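Local structure of putative phosphoenolpyruvate-dependent sugar phosphotransferase system (PTS) permease (Klebsiella pneumoniae subsp. pneumoniae, 3MTQ) at residues G35-V40 with G45-I50; E79-T84 with E128-E133; N111-I116 with E140-C145. The protein probably takes part in phosphoenolpyruvate-dependent sugar uptake as an EIIA component of the mannose/fructose type, passing on a phosphoryl group. One frame throughout, in Å; residues are numbered along the deposited sequence.

Contact 1 (G35-V40 with G45-I50); sequences GLLNSV and GKQPDI
Leu37 reaches from the helix into the loop that follows it and meets Ile50 and Gln47 through a single methyl. Its CB carries the chain outward, and with CG turned away from the backbone N (chi1 -180°) the branch is held out toward residues 45-50. Of the two methyls beyond CG, CD1 does the touching: it sits 3.7 Å from Ile50 CG2 and 3.7 Å from Ile50 CD1, so that it rests in the fork of the isoleucine, and on another side it lies 4.0 Å from Gln47 CB. Leu37 and Ile50 point past one another from opposing sides. This is the return leg of a beta-alpha-beta crossover, in which strand 22-29, helix 32-44 and strand 50-55 follow one another in a parallel sheet, and Ile50 opens the second strand, where it also packs on Tyr24 and Phe26. One helical turn on, Val40 CG1 lies 3.8 Å from Gln47 CG, the valine methyl meeting the glutamine chain roughly perpendicular to it. Gln47 is bent at chi2 (-66°), which folds its amide back to the loop: NE2 donates to Gly45 O over 3.0 Å, coming from above the carbonyl plane along a bent path. Gly45, with positive phi, takes the chain out of the helix, and a type I turn from Gln47 to Ile50 then delivers it to the strand.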
ATOM      1  N   GLY A  35       8.123   1.707   5.474  1.00 20.25           N
ATOM      2  CA  GLY A  35       7.222   0.804   6.173  1.00 21.80           C
ATOM      3  C   GLY A  35       6.834  -0.414   5.312  1.00 22.04           C
ATOM      4  O   GLY A  35       6.814  -1.533   5.811  1.00 20.16           O
ATOM      5  N   LEU A  36       6.555  -0.170   4.019  1.00 23.55           N
ATOM      6  CA  LEU A  36       6.229  -1.245   3.070  1.00 24.49           C
ATOM      7  C   LEU A  36       7.413  -2.205   2.855  1.00 24.30           C
ATOM      8  O   LEU A  36       7.251  -3.418   2.851  1.00 24.18           O
ATOM      9  CB  LEU A  36       5.773  -0.686   1.702  1.00 23.19           C
ATOM     10  CG  LEU A  36       5.311  -1.742   0.682  1.00 26.22           C
ATOM     11  CD1 LEU A  36       4.198  -2.553   1.264  1.00 23.85           C
ATOM     12  CD2 LEU A  36       4.855  -1.029  -0.559  1.00 22.84           C
ATOM     13  N   LEU A  37       8.608  -1.651   2.691  1.00 25.07           N
ATOM     14  CA  LEU A  37       9.828  -2.471   2.600  1.00 24.54           C
ATOM     15  C   LEU A  37       9.981  -3.338   3.857  1.00 23.73           C
ATOM     16  O   LEU A  37      10.422  -4.449   3.783  1.00 22.20           O
ATOM     17  CB  LEU A  37      11.059  -1.595   2.361  1.00 25.17           C
ATOM     18  CG  LEU A  37      12.385  -2.356   2.243  1.00 26.00           C
ATOM     19  CD1 LEU A  37      12.316  -3.308   1.072  1.00 26.52           C
ATOM     20  CD2 LEU A  37      13.541  -1.347   2.090  1.00 30.15           C
ATOM     21  N   ASN A  38       9.620  -2.799   5.008  1.00 25.30           N
ATOM     22  CA  ASN A  38       9.621  -3.573   6.259  1.00 25.35           C
ATOM     23  C   ASN A  38       8.725  -4.808   6.171  1.00 25.59           C
ATOM     24  O   ASN A  38       9.147  -5.922   6.496  1.00 26.83           O
ATOM     25  CB  ASN A  38       9.266  -2.671   7.433  1.00 24.53           C
ATOM     26  CG  ASN A  38       9.419  -3.348   8.753  1.00 26.27           C
ATOM     27  OD1 ASN A  38       8.548  -3.226   9.624  1.00 26.73           O
ATOM     28  ND2 ASN A  38      10.529  -4.069   8.931  1.00 28.16           N
ATOM     29  N   SER A  39       7.508  -4.628   5.669  1.00 24.75           N
ATOM     30  CA  SER A  39       6.576  -5.726   5.456  1.00 24.45           C
ATOM     31  C   SER A  39       7.159  -6.819   4.565  1.00 22.80           C
ATOM     32  O   SER A  39       7.080  -8.016   4.895  1.00 22.20           O
ATOM     33  CB  SER A  39       5.283  -5.202   4.853  1.00 24.59           C
ATOM     34  OG  SER A  39       4.586  -4.390   5.774  1.00 26.89           O
ATOM     35  N   VAL A  40       7.703  -6.382   3.443  1.00 22.79           N
ATOM     36  CA  VAL A  40       8.244  -7.239   2.399  1.00 22.81           C
ATOM     37  C   VAL A  40       9.367  -8.069   2.982  1.00 23.57           C
ATOM     38  O   VAL A  40       9.499  -9.245   2.720  1.00 22.23           O
ATOM     39  CB  VAL A  40       8.758  -6.387   1.218  1.00 23.36           C
ATOM     40  CG1 VAL A  40       9.609  -7.236   0.211  1.00 24.48           C
ATOM     41  CG2 VAL A  40       7.603  -5.591   0.534  1.00 21.30           C
ATOM     42  N   GLY A  45      12.458 -11.877   3.428  1.00 25.99           N
ATOM     43  CA  GLY A  45      13.838 -11.541   3.813  1.00 26.40           C
ATOM     44  C   GLY A  45      14.361 -10.197   3.250  1.00 27.41           C
ATOM     45  O   GLY A  45      13.741  -9.578   2.389  1.00 25.12           O
ATOM     46  N   LYS A  46      15.543  -9.782   3.712  1.00 27.89           N
ATOM     47  CA  LYS A  46      16.144  -8.505   3.308  1.00 29.81           C
ATOM     48  C   LYS A  46      16.239  -8.311   1.790  1.00 28.97           C
ATOM     49  O   LYS A  46      16.515  -9.238   1.050  1.00 29.19           O
ATOM     50  CB  LYS A  46      17.524  -8.293   3.980  1.00 30.35           C
ATOM     51  CG  LYS A  46      17.442  -7.514   5.316  1.00 34.52           C
ATOM     52  CD  LYS A  46      18.409  -8.029   6.393  1.00 38.89           C
ATOM     53  CE  LYS A  46      18.178  -7.341   7.786  1.00 41.10           C
ATOM     54  NZ  LYS A  46      18.405  -8.275   8.982  1.00 41.18           N
ATOM     55  N   GLN A  47      15.987  -7.082   1.359  1.00 28.68           N
ATOM     56  CA  GLN A  47      15.905  -6.765  -0.045  1.00 29.93           C
ATOM     57  C   GLN A  47      16.945  -5.728  -0.457  1.00 29.53           C
ATOM     58  O   GLN A  47      16.660  -4.546  -0.560  1.00 29.18           O
ATOM     59  CB  GLN A  47      14.485  -6.308  -0.397  1.00 29.77           C
ATOM     60  CG  GLN A  47      13.402  -7.384  -0.164  1.00 29.82           C
ATOM     61  CD  GLN A  47      13.550  -8.587  -1.090  1.00 30.63           C
ATOM     62  OE1 GLN A  47      13.949  -8.443  -2.251  1.00 31.33           O
ATOM     63  NE2 GLN A  47      13.247  -9.799  -0.569  1.00 29.33           N
ATOM     64  N   PRO A  48      18.150  -6.203  -0.778  1.00 30.90           N
ATOM     65  CA  PRO A  48      19.251  -5.324  -1.122  1.00 30.94           C
ATOM     66  C   PRO A  48      19.001  -4.453  -2.364  1.00 30.42           C
ATOM     67  O   PRO A  48      19.564  -3.372  -2.455  1.00 30.51           O
ATOM     68  CB  PRO A  48      20.420  -6.291  -1.359  1.00 31.52           C
ATOM     69  CG  PRO A  48      19.848  -7.582  -1.611  1.00 32.53           C
ATOM     70  CD  PRO A  48      18.500  -7.627  -0.945  1.00 31.23           C
ATOM     71  N   ASP A  49      18.137  -4.895  -3.289  1.00 29.97           N
ATOM     72  CA  ASP A  49      17.879  -4.128  -4.496  1.00 30.08           C
ATOM     73  C   ASP A  49      16.600  -3.297  -4.522  1.00 29.79           C
ATOM     74  O   ASP A  49      16.198  -2.794  -5.596  1.00 29.88           O
ATOM     75  CB  ASP A  49      17.935  -5.065  -5.698  1.00 31.12           C
ATOM     76  CG  ASP A  49      19.303  -5.708  -5.835  1.00 32.70           C
ATOM     77  OD1 ASP A  49      20.290  -4.934  -5.815  1.00 35.65           O
ATOM     78  OD2 ASP A  49      19.383  -6.959  -5.876  1.00 34.68           O
ATOM     79  N   ILE A  50      15.981  -3.113  -3.355  1.00 28.69           N
ATOM     80  CA  ILE A  50      14.873  -2.167  -3.213  1.00 26.91           C
ATOM     81  C   ILE A  50      15.409  -0.939  -2.523  1.00 27.30           C
ATOM     82  O   ILE A  50      15.989  -1.039  -1.442  1.00 28.23           O
ATOM     83  CB  ILE A  50      13.706  -2.744  -2.424  1.00 26.49           C
ATOM     84  CG1 ILE A  50      13.126  -4.000  -3.140  1.00 26.04           C
ATOM     85  CG2 ILE A  50      12.638  -1.656  -2.214  1.00 24.92           C
ATOM     86  CD1 ILE A  50      12.006  -4.726  -2.363  1.00 21.40           C
TER

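Contact 2 (E79-T84 with E128-E133)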
ATOM      1  N   GLU A  79      17.661  -2.433 -15.423  1.00 26.54           N
ATOM      2  CA  GLU A  79      16.245  -2.121 -15.343  0.50 26.53           C
ATOM      3  C   GLU A  79      15.952  -1.453 -13.998  1.00 26.83           C
ATOM      4  O   GLU A  79      16.433  -1.916 -12.922  1.00 26.40           O
ATOM      5  CB  GLU A  79      15.433  -3.399 -15.519  0.50 26.61           C
ATOM      6  CG  GLU A  79      14.045  -3.240 -16.050  0.50 26.16           C
ATOM      7  CD  GLU A  79      13.432  -4.598 -16.278  0.50 28.06           C
ATOM      8  OE1 GLU A  79      12.939  -5.220 -15.294  0.50 27.23           O
ATOM      9  OE2 GLU A  79      13.482  -5.063 -17.438  0.50 28.17           O
ATOM     10  N   LEU A  80      15.178  -0.375 -14.073  1.00 26.17           N
ATOM     11  CA  LEU A  80      14.684   0.356 -12.924  1.00 25.95           C
ATOM     12  C   LEU A  80      13.160   0.298 -12.915  1.00 25.35           C
ATOM     13  O   LEU A  80      12.510   0.822 -13.830  1.00 25.03           O
ATOM     14  CB  LEU A  80      15.143   1.813 -13.011  1.00 25.94           C
ATOM     15  CG  LEU A  80      14.959   2.712 -11.784  1.00 27.97           C
ATOM     16  CD1 LEU A  80      15.328   1.932 -10.484  1.00 26.19           C
ATOM     17  CD2 LEU A  80      15.762   3.998 -11.948  1.00 27.67           C
ATOM     18  N   ILE A  81      12.601  -0.326 -11.879  1.00 24.64           N
ATOM     19  CA  ILE A  81      11.154  -0.369 -11.669  1.00 24.51           C
ATOM     20  C   ILE A  81      10.799   0.529 -10.480  1.00 23.38           C
ATOM     21  O   ILE A  81      11.154   0.221  -9.340  1.00 24.12           O
ATOM     22  CB  ILE A  81      10.628  -1.819 -11.479  1.00 25.13           C
ATOM     23  CG1 ILE A  81      11.076  -2.691 -12.659  1.00 24.00           C
ATOM     24  CG2 ILE A  81       9.084  -1.823 -11.319  1.00 23.05           C
ATOM     25  CD1 ILE A  81      10.720  -4.180 -12.493  1.00 29.38           C
ATOM     26  N   VAL A  82      10.153   1.661 -10.765  1.00 22.24           N
ATOM     27  CA  VAL A  82       9.731   2.614  -9.734  1.00 21.39           C
ATOM     28  C   VAL A  82       8.250   2.397  -9.432  1.00 21.65           C
ATOM     29  O   VAL A  82       7.388   2.321 -10.365  1.00 21.19           O
ATOM     30  CB  VAL A  82       9.993   4.099 -10.149  1.00 21.39           C
ATOM     31  CG1 VAL A  82       9.680   5.054  -9.015  1.00 21.22           C
ATOM     32  CG2 VAL A  82      11.455   4.323 -10.620  1.00 22.44           C
ATOM     33  N   ILE A  83       7.942   2.233  -8.157  1.00 21.33           N
ATOM     34  CA  ILE A  83       6.559   2.091  -7.691  0.50 20.88           C
ATOM     35  C   ILE A  83       6.308   3.214  -6.689  1.00 21.13           C
ATOM     36  O   ILE A  83       6.991   3.300  -5.621  1.00 20.15           O
ATOM     37  CB  ILE A  83       6.230   0.714  -7.002  0.50 21.25           C
ATOM     38  CG1 ILE A  83       6.730  -0.501  -7.796  0.50 21.08           C
ATOM     39  CG2 ILE A  83       4.720   0.607  -6.793  0.50 20.29           C
ATOM     40  CD1 ILE A  83       8.159  -0.969  -7.459  0.50 23.70           C
ATOM     41  N   THR A  84       5.389   4.108  -7.039  1.00 20.34           N
ATOM     42  CA  THR A  84       5.074   5.257  -6.242  1.00 19.59           C
ATOM     43  C   THR A  84       3.782   5.025  -5.476  1.00 21.02           C
ATOM     44  O   THR A  84       2.954   4.135  -5.834  1.00 18.88           O
ATOM     45  CB  THR A  84       4.924   6.530  -7.095  1.00 20.29           C
ATOM     46  OG1 THR A  84       3.813   6.344  -8.024  1.00 18.21           O
ATOM     47  CG2 THR A  84       6.192   6.802  -7.889  1.00 18.29           C
ATOM     48  N   GLU A 128       7.455  -6.517 -19.388  1.00 27.54           N
ATOM     49  CA  GLU A 128       6.052  -6.127 -19.618  0.50 27.76           C
ATOM     50  C   GLU A 128       5.091  -7.134 -19.007  1.00 27.34           C
ATOM     51  O   GLU A 128       4.077  -6.762 -18.391  1.00 26.89           O
ATOM     52  CB  GLU A 128       5.723  -6.040 -21.121  0.50 27.89           C
ATOM     53  CG  GLU A 128       5.698  -4.629 -21.707  0.50 29.22           C
ATOM     54  CD  GLU A 128       5.226  -4.621 -23.151  0.50 30.40           C
ATOM     55  OE1 GLU A 128       4.047  -4.956 -23.392  0.50 32.13           O
ATOM     56  OE2 GLU A 128       6.036  -4.285 -24.042  0.50 33.58           O
ATOM     57  N   LYS A 129       5.396  -8.413 -19.216  1.00 27.34           N
ATOM     58  CA  LYS A 129       4.607  -9.530 -18.711  1.00 27.31           C
ATOM     59  C   LYS A 129       4.669  -9.577 -17.202  1.00 25.21           C
ATOM     60  O   LYS A 129       3.662  -9.697 -16.556  1.00 25.29           O
ATOM     61  CB  LYS A 129       5.108 -10.847 -19.319  1.00 28.49           C
ATOM     62  CG  LYS A 129       4.468 -12.120 -18.821  1.00 30.81           C
ATOM     63  CD  LYS A 129       5.044 -13.335 -19.576  1.00 33.78           C
ATOM     64  CE  LYS A 129       4.610 -14.659 -18.938  1.00 36.05           C
ATOM     65  NZ  LYS A 129       5.590 -15.162 -17.943  1.00 39.61           N
ATOM     66  N   LEU A 130       5.863  -9.457 -16.634  1.00 24.01           N
ATOM     67  CA  LEU A 130       6.010  -9.362 -15.172  1.00 22.32           C
ATOM     68  C   LEU A 130       5.098  -8.302 -14.512  1.00 21.37           C
ATOM     69  O   LEU A 130       4.361  -8.582 -13.532  1.00 21.47           O
ATOM     70  CB  LEU A 130       7.468  -9.024 -14.854  1.00 22.19           C
ATOM     71  CG  LEU A 130       7.877  -8.634 -13.416  1.00 22.10           C
ATOM     72  CD1 LEU A 130       7.851  -9.841 -12.522  1.00 24.21           C
ATOM     73  CD2 LEU A 130       9.222  -8.048 -13.390  1.00 26.44           C
ATOM     74  N   ILE A 131       5.221  -7.073 -14.981  1.00 20.20           N
ATOM     75  CA  ILE A 131       4.528  -5.925 -14.410  1.00 21.40           C
ATOM     76  C   ILE A 131       2.986  -6.012 -14.607  1.00 21.63           C
ATOM     77  O   ILE A 131       2.227  -5.844 -13.687  1.00 21.76           O
ATOM     78  CB  ILE A 131       5.072  -4.605 -15.016  1.00 21.05           C
ATOM     79  CG1 ILE A 131       6.525  -4.315 -14.473  1.00 22.81           C
ATOM     80  CG2 ILE A 131       4.133  -3.463 -14.685  1.00 21.16           C
ATOM     81  CD1 ILE A 131       7.373  -3.396 -15.348  1.00 22.98           C
ATOM     82  N   THR A 132       2.549  -6.300 -15.817  1.00 22.42           N
ATOM     83  CA  THR A 132       1.123  -6.410 -16.069  1.00 22.96           C
ATOM     84  C   THR A 132       0.490  -7.562 -15.270  1.00 22.93           C
ATOM     85  O   THR A 132      -0.536  -7.354 -14.621  1.00 24.26           O
ATOM     86  CB  THR A 132       0.831  -6.541 -17.590  1.00 23.15           C
ATOM     87  OG1 THR A 132       1.619  -7.597 -18.118  1.00 26.87           O
ATOM     88  CG2 THR A 132       1.191  -5.260 -18.330  1.00 24.15           C
ATOM     89  N   GLU A 133       1.102  -8.753 -15.299  1.00 22.93           N
ATOM     90  CA  GLU A 133       0.628  -9.895 -14.493  1.00 23.21           C
ATOM     91  C   GLU A 133       0.613  -9.609 -12.983  1.00 23.19           C
ATOM     92  O   GLU A 133      -0.355  -9.946 -12.256  1.00 22.87           O
ATOM     93  CB  GLU A 133       1.429 -11.177 -14.785  1.00 24.00           C
ATOM     94  CG  GLU A 133       1.097 -11.805 -16.183  1.00 26.89           C
ATOM     95  CD  GLU A 133       1.818 -13.121 -16.486  1.00 31.45           C
ATOM     96  OE1 GLU A 133       2.734 -13.553 -15.728  1.00 32.38           O
ATOM     97  OE2 GLU A 133       1.474 -13.719 -17.523  1.00 32.32           O
TER
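Ile81 of strand 79-84, an inner strand of the parallel sheet, meets Leu130 and Ile131 of helix 127-141 in a small, wholly apolar contact, buried with its centre about 7 Å from the centre of the chain. The strand thus contributes one side chain and the helix two consecutive ones. Ile81 puts CG1 opposite its own carbonyl carbon (chi1 -54°) and extends it fully, so CD1 is the atom that meets the helix. That methyl lies 4.2 Å from Leu130 CD2 and 4.5 Å from Ile131 CD1, touching the tips of both residues. The spacing is that of loose van der Waals packing, without a polar bond between the segments, and the backbones stay well apart, with Ile81 CA 9.1 Å from Ile131 CA. Other groups complete the surroundings: Leu107 of the neighbouring strand packs on Ile81, Leu118 on Leu130, and Tyr144 of the second subunit on Ile131. In one of its two conformers, Glu79 forms a salt bridge with Arg22 and a hydrogen bond with Thr127, at the start of the helix. On another side of the helix, Thr132 OG1 donates to Glu128 O over 2.6 Å. The same oxygen accepts the backbone bond from Thr132 N at 3.0 Å, from the opposite face of the carbonyl plane, so this one oxygen takes two bonds, and the hydroxyl finds its acceptor one turn back in its own helix. Helix packing of this kind, through aliphatic residues laid over a parallel sheet, is characteristic of alpha/beta folds such as the EIIA domain of the mannose family.

Contact 3 (N111-I116 with E140-C145); sequences NLPLII and ESIQYC
Pro113 and Ser141 meet where the first turn of helix 112-120 faces the last residues of helix 127-141. The proline, which has the most surface buried here, presents CB and CG: CB lies 3.7 Å from Ser141 OG and 3.9 Å from Ser141 CB. The serine hydroxyl reaches these carbons because OG points away from its backbone N (chi1 -175°). Ile142, the first residue to leave the helix, covers the next part of the surface. Its CG1 is 4.5 Å from Pro113 CG, a distant apolar contact, while CD1 extends across to the amide of Asn111, 4.1 Å from both CG and ND2. The Asn111 side chain is fixed for other reasons. It is the N-cap of helix 112-120, and its OD1 accepts from Leu114 N over 2.9 Å, a nearly straight bond at hydrogen (163°) that arrives above the carbonyl plane. Its ND2 donates to Gly109 O, so both ends of the amide are occupied. Beyond the contact, Ile142 packs on Ile142 of the second subunit, and Gln143 and Tyr144 pair antiparallel with a strand of that subunit, so the sheet runs on across the interface. The two segments themselves meet through carbon contacts and a hydroxyl resting on Pro113, which implies shape-dependent van der Waals packing, without a hydrogen bond across it, at the subunit interface.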
ATOM      1  N   ASN A 111       1.632  -1.228  -2.982  1.00 18.14           N
ATOM      2  CA  ASN A 111       0.878  -2.123  -2.129  1.00 18.62           C
ATOM      3  C   ASN A 111       1.636  -3.416  -2.010  1.00 17.58           C
ATOM      4  O   ASN A 111       2.523  -3.706  -2.810  1.00 21.48           O
ATOM      5  CB  ASN A 111      -0.573  -2.348  -2.689  1.00 18.47           C
ATOM      6  CG  ASN A 111      -0.600  -3.147  -3.970  1.00 18.30           C
ATOM      7  OD1 ASN A 111      -0.526  -4.391  -3.957  1.00 21.10           O
ATOM      8  ND2 ASN A 111      -0.758  -2.453  -5.102  1.00 22.85           N
ATOM      9  N   LEU A 112       1.362  -4.151  -0.963  1.00 19.02           N
ATOM     10  CA  LEU A 112       2.114  -5.341  -0.634  1.00 18.69           C
ATOM     11  C   LEU A 112       1.896  -6.483  -1.614  1.00 18.82           C
ATOM     12  O   LEU A 112       2.841  -7.093  -2.113  1.00 18.95           O
ATOM     13  CB  LEU A 112       1.784  -5.808   0.779  1.00 19.17           C
ATOM     14  CG  LEU A 112       2.652  -6.918   1.388  1.00 20.93           C
ATOM     15  CD1 LEU A 112       4.204  -6.840   1.145  1.00 20.25           C
ATOM     16  CD2 LEU A 112       2.322  -7.077   2.904  1.00 23.64           C
ATOM     17  N   PRO A 113       0.643  -6.754  -1.935  1.00 18.73           N
ATOM     18  CA  PRO A 113       0.544  -7.891  -2.843  1.00 18.62           C
ATOM     19  C   PRO A 113       1.353  -7.670  -4.119  1.00 17.32           C
ATOM     20  O   PRO A 113       1.989  -8.609  -4.632  1.00 20.35           O
ATOM     21  CB  PRO A 113      -0.959  -7.963  -3.179  1.00 19.13           C
ATOM     22  CG  PRO A 113      -1.667  -6.916  -2.348  1.00 16.75           C
ATOM     23  CD  PRO A 113      -0.633  -6.286  -1.381  1.00 18.91           C
ATOM     24  N   LEU A 114       1.315  -6.468  -4.676  1.00 18.37           N
ATOM     25  CA  LEU A 114       2.074  -6.140  -5.909  1.00 17.99           C
ATOM     26  C   LEU A 114       3.545  -6.440  -5.816  1.00 18.85           C
ATOM     27  O   LEU A 114       4.142  -7.120  -6.664  1.00 20.05           O
ATOM     28  CB  LEU A 114       1.870  -4.685  -6.302  1.00 18.75           C
ATOM     29  CG  LEU A 114       2.709  -4.151  -7.457  1.00 19.16           C
ATOM     30  CD1 LEU A 114       2.290  -4.877  -8.751  1.00 18.39           C
ATOM     31  CD2 LEU A 114       2.503  -2.649  -7.575  1.00 22.11           C
ATOM     32  N   ILE A 115       4.158  -5.949  -4.743  1.00 18.02           N
ATOM     33  CA  ILE A 115       5.537  -6.236  -4.511  1.00 19.56           C
ATOM     34  C   ILE A 115       5.885  -7.725  -4.335  1.00 19.04           C
ATOM     35  O   ILE A 115       6.847  -8.213  -4.928  1.00 20.83           O
ATOM     36  CB  ILE A 115       6.040  -5.386  -3.304  1.00 18.65           C
ATOM     37  CG1 ILE A 115       5.720  -3.922  -3.543  1.00 22.67           C
ATOM     38  CG2 ILE A 115       7.527  -5.639  -3.147  1.00 20.03           C
ATOM     39  CD1 ILE A 115       6.125  -3.433  -4.897  1.00 20.48           C
ATOM     40  N   ILE A 116       5.082  -8.463  -3.591  1.00 21.03           N
ATOM     41  CA  ILE A 116       5.277  -9.898  -3.420  0.50 21.56           C
ATOM     42  C   ILE A 116       5.198 -10.652  -4.769  1.00 22.23           C
ATOM     43  O   ILE A 116       6.032 -11.525  -5.080  1.00 21.68           O
ATOM     44  CB  ILE A 116       4.250 -10.475  -2.430  0.50 21.70           C
ATOM     45  CG1 ILE A 116       4.539  -9.945  -1.014  0.50 22.58           C
ATOM     46  CG2 ILE A 116       4.328 -11.990  -2.403  0.50 22.78           C
ATOM     47  CD1 ILE A 116       5.993 -10.084  -0.655  0.50 25.31           C
ATOM     48  N   GLU A 140      -6.543  -8.278  -7.922  1.00 31.08           N
ATOM     49  CA  GLU A 140      -7.440  -9.364  -7.525  1.00 31.57           C
ATOM     50  C   GLU A 140      -7.414  -9.552  -6.019  1.00 30.51           C
ATOM     51  O   GLU A 140      -8.443  -9.792  -5.404  1.00 30.22           O
ATOM     52  CB  GLU A 140      -7.035 -10.679  -8.185  1.00 32.54           C
ATOM     53  CG  GLU A 140      -7.224 -10.738  -9.702  1.00 36.41           C
ATOM     54  CD  GLU A 140      -6.822 -12.116 -10.284  1.00 40.36           C
ATOM     55  OE1 GLU A 140      -7.358 -13.133  -9.766  1.00 42.24           O
ATOM     56  OE2 GLU A 140      -5.997 -12.172 -11.247  1.00 40.78           O
ATOM     57  N   SER A 141      -6.211  -9.440  -5.449  1.00 28.61           N
ATOM     58  CA  SER A 141      -5.972  -9.529  -4.002  1.00 28.14           C
ATOM     59  C   SER A 141      -6.526  -8.380  -3.098  1.00 27.08           C
ATOM     60  O   SER A 141      -6.700  -8.558  -1.872  1.00 24.27           O
ATOM     61  CB  SER A 141      -4.458  -9.565  -3.796  1.00 28.49           C
ATOM     62  OG  SER A 141      -4.156  -9.757  -2.440  1.00 32.26           O
ATOM     63  N   ILE A 142      -6.688  -7.193  -3.689  1.00 26.18           N
ATOM     64  CA  ILE A 142      -7.272  -6.022  -3.024  1.00 24.90           C
ATOM     65  C   ILE A 142      -8.799  -6.199  -3.027  1.00 25.86           C
ATOM     66  O   ILE A 142      -9.430  -6.178  -4.082  1.00 25.68           O
ATOM     67  CB  ILE A 142      -6.822  -4.735  -3.771  1.00 24.25           C
ATOM     68  CG1 ILE A 142      -5.288  -4.563  -3.600  1.00 23.53           C
ATOM     69  CG2 ILE A 142      -7.550  -3.520  -3.281  1.00 22.43           C
ATOM     70  CD1 ILE A 142      -4.630  -3.680  -4.629  1.00 22.75           C
ATOM     71  N   GLN A 143      -9.396  -6.401  -1.862  1.00 25.83           N
ATOM     72  CA  GLN A 143     -10.785  -6.887  -1.848  1.00 25.43           C
ATOM     73  C   GLN A 143     -11.520  -6.534  -0.585  1.00 24.62           C
ATOM     74  O   GLN A 143     -10.891  -6.210   0.437  1.00 23.99           O
ATOM     75  CB  GLN A 143     -10.794  -8.406  -2.042  1.00 24.94           C
ATOM     76  CG  GLN A 143     -10.165  -9.207  -0.904  1.00 26.47           C
ATOM     77  CD  GLN A 143      -9.860 -10.616  -1.268  1.00 26.03           C
ATOM     78  OE1 GLN A 143      -8.794 -10.922  -1.838  1.00 30.44           O
ATOM     79  NE2 GLN A 143     -10.781 -11.501  -0.959  1.00 25.55           N
ATOM     80  N   TYR A 144     -12.843  -6.609  -0.668  1.00 22.35           N
ATOM     81  CA  TYR A 144     -13.727  -6.393   0.459  1.00 22.01           C
ATOM     82  C   TYR A 144     -13.998  -7.786   1.075  1.00 22.21           C
ATOM     83  O   TYR A 144     -14.805  -8.560   0.591  1.00 18.56           O
ATOM     84  CB  TYR A 144     -15.022  -5.723   0.023  1.00 22.26           C
ATOM     85  CG  TYR A 144     -16.011  -5.312   1.104  1.00 21.88           C
ATOM     86  CD1 TYR A 144     -15.668  -5.188   2.484  1.00 17.16           C
ATOM     87  CD2 TYR A 144     -17.283  -4.955   0.749  1.00 19.13           C
ATOM     88  CE1 TYR A 144     -16.613  -4.785   3.405  1.00 18.15           C
ATOM     89  CE2 TYR A 144     -18.208  -4.575   1.660  1.00 21.85           C
ATOM     90  CZ  TYR A 144     -17.891  -4.448   2.977  1.00 21.02           C
ATOM     91  OH  TYR A 144     -18.897  -4.020   3.792  1.00 20.78           O
ATOM     92  N   CYS A 145     -13.310  -8.126   2.147  1.00 19.78           N
ATOM     93  CA  CYS A 145     -13.430  -9.480   2.675  1.00 21.88           C
ATOM     94  C   CYS A 145     -14.836  -9.951   3.132  1.00 21.19           C
ATOM     95  O   CYS A 145     -15.077 -11.171   3.134  1.00 22.44           O
ATOM     96  CB  CYS A 145     -12.396  -9.724   3.801  1.00 21.97           C
ATOM     97  SG  CYS A 145     -10.753  -9.735   3.160  1.00 27.79           S
TER

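The three contacts form a chain through helix 112-120 and strand 79-84. Contacts 1 and 3, with centres about 17 Å apart, touch directly: Val40 CG2 lies 3.7 Å from both Leu112 CD1 and Ile115 CG2, joining helix 32-44 to helix 112-120. Contacts 2 and 3 have centres about 16 Å apart, share helix 127-141, and meet where Ile83 packs on Leu114. Contacts 1 and 2 do not touch, their nearest atoms being about 6 Å apart, but Ile115 of helix 112-120 packs both on Val40 of contact 1 and on Ile83 of contact 2 and so bridges them. Each contact also lies within reach of the second subunit.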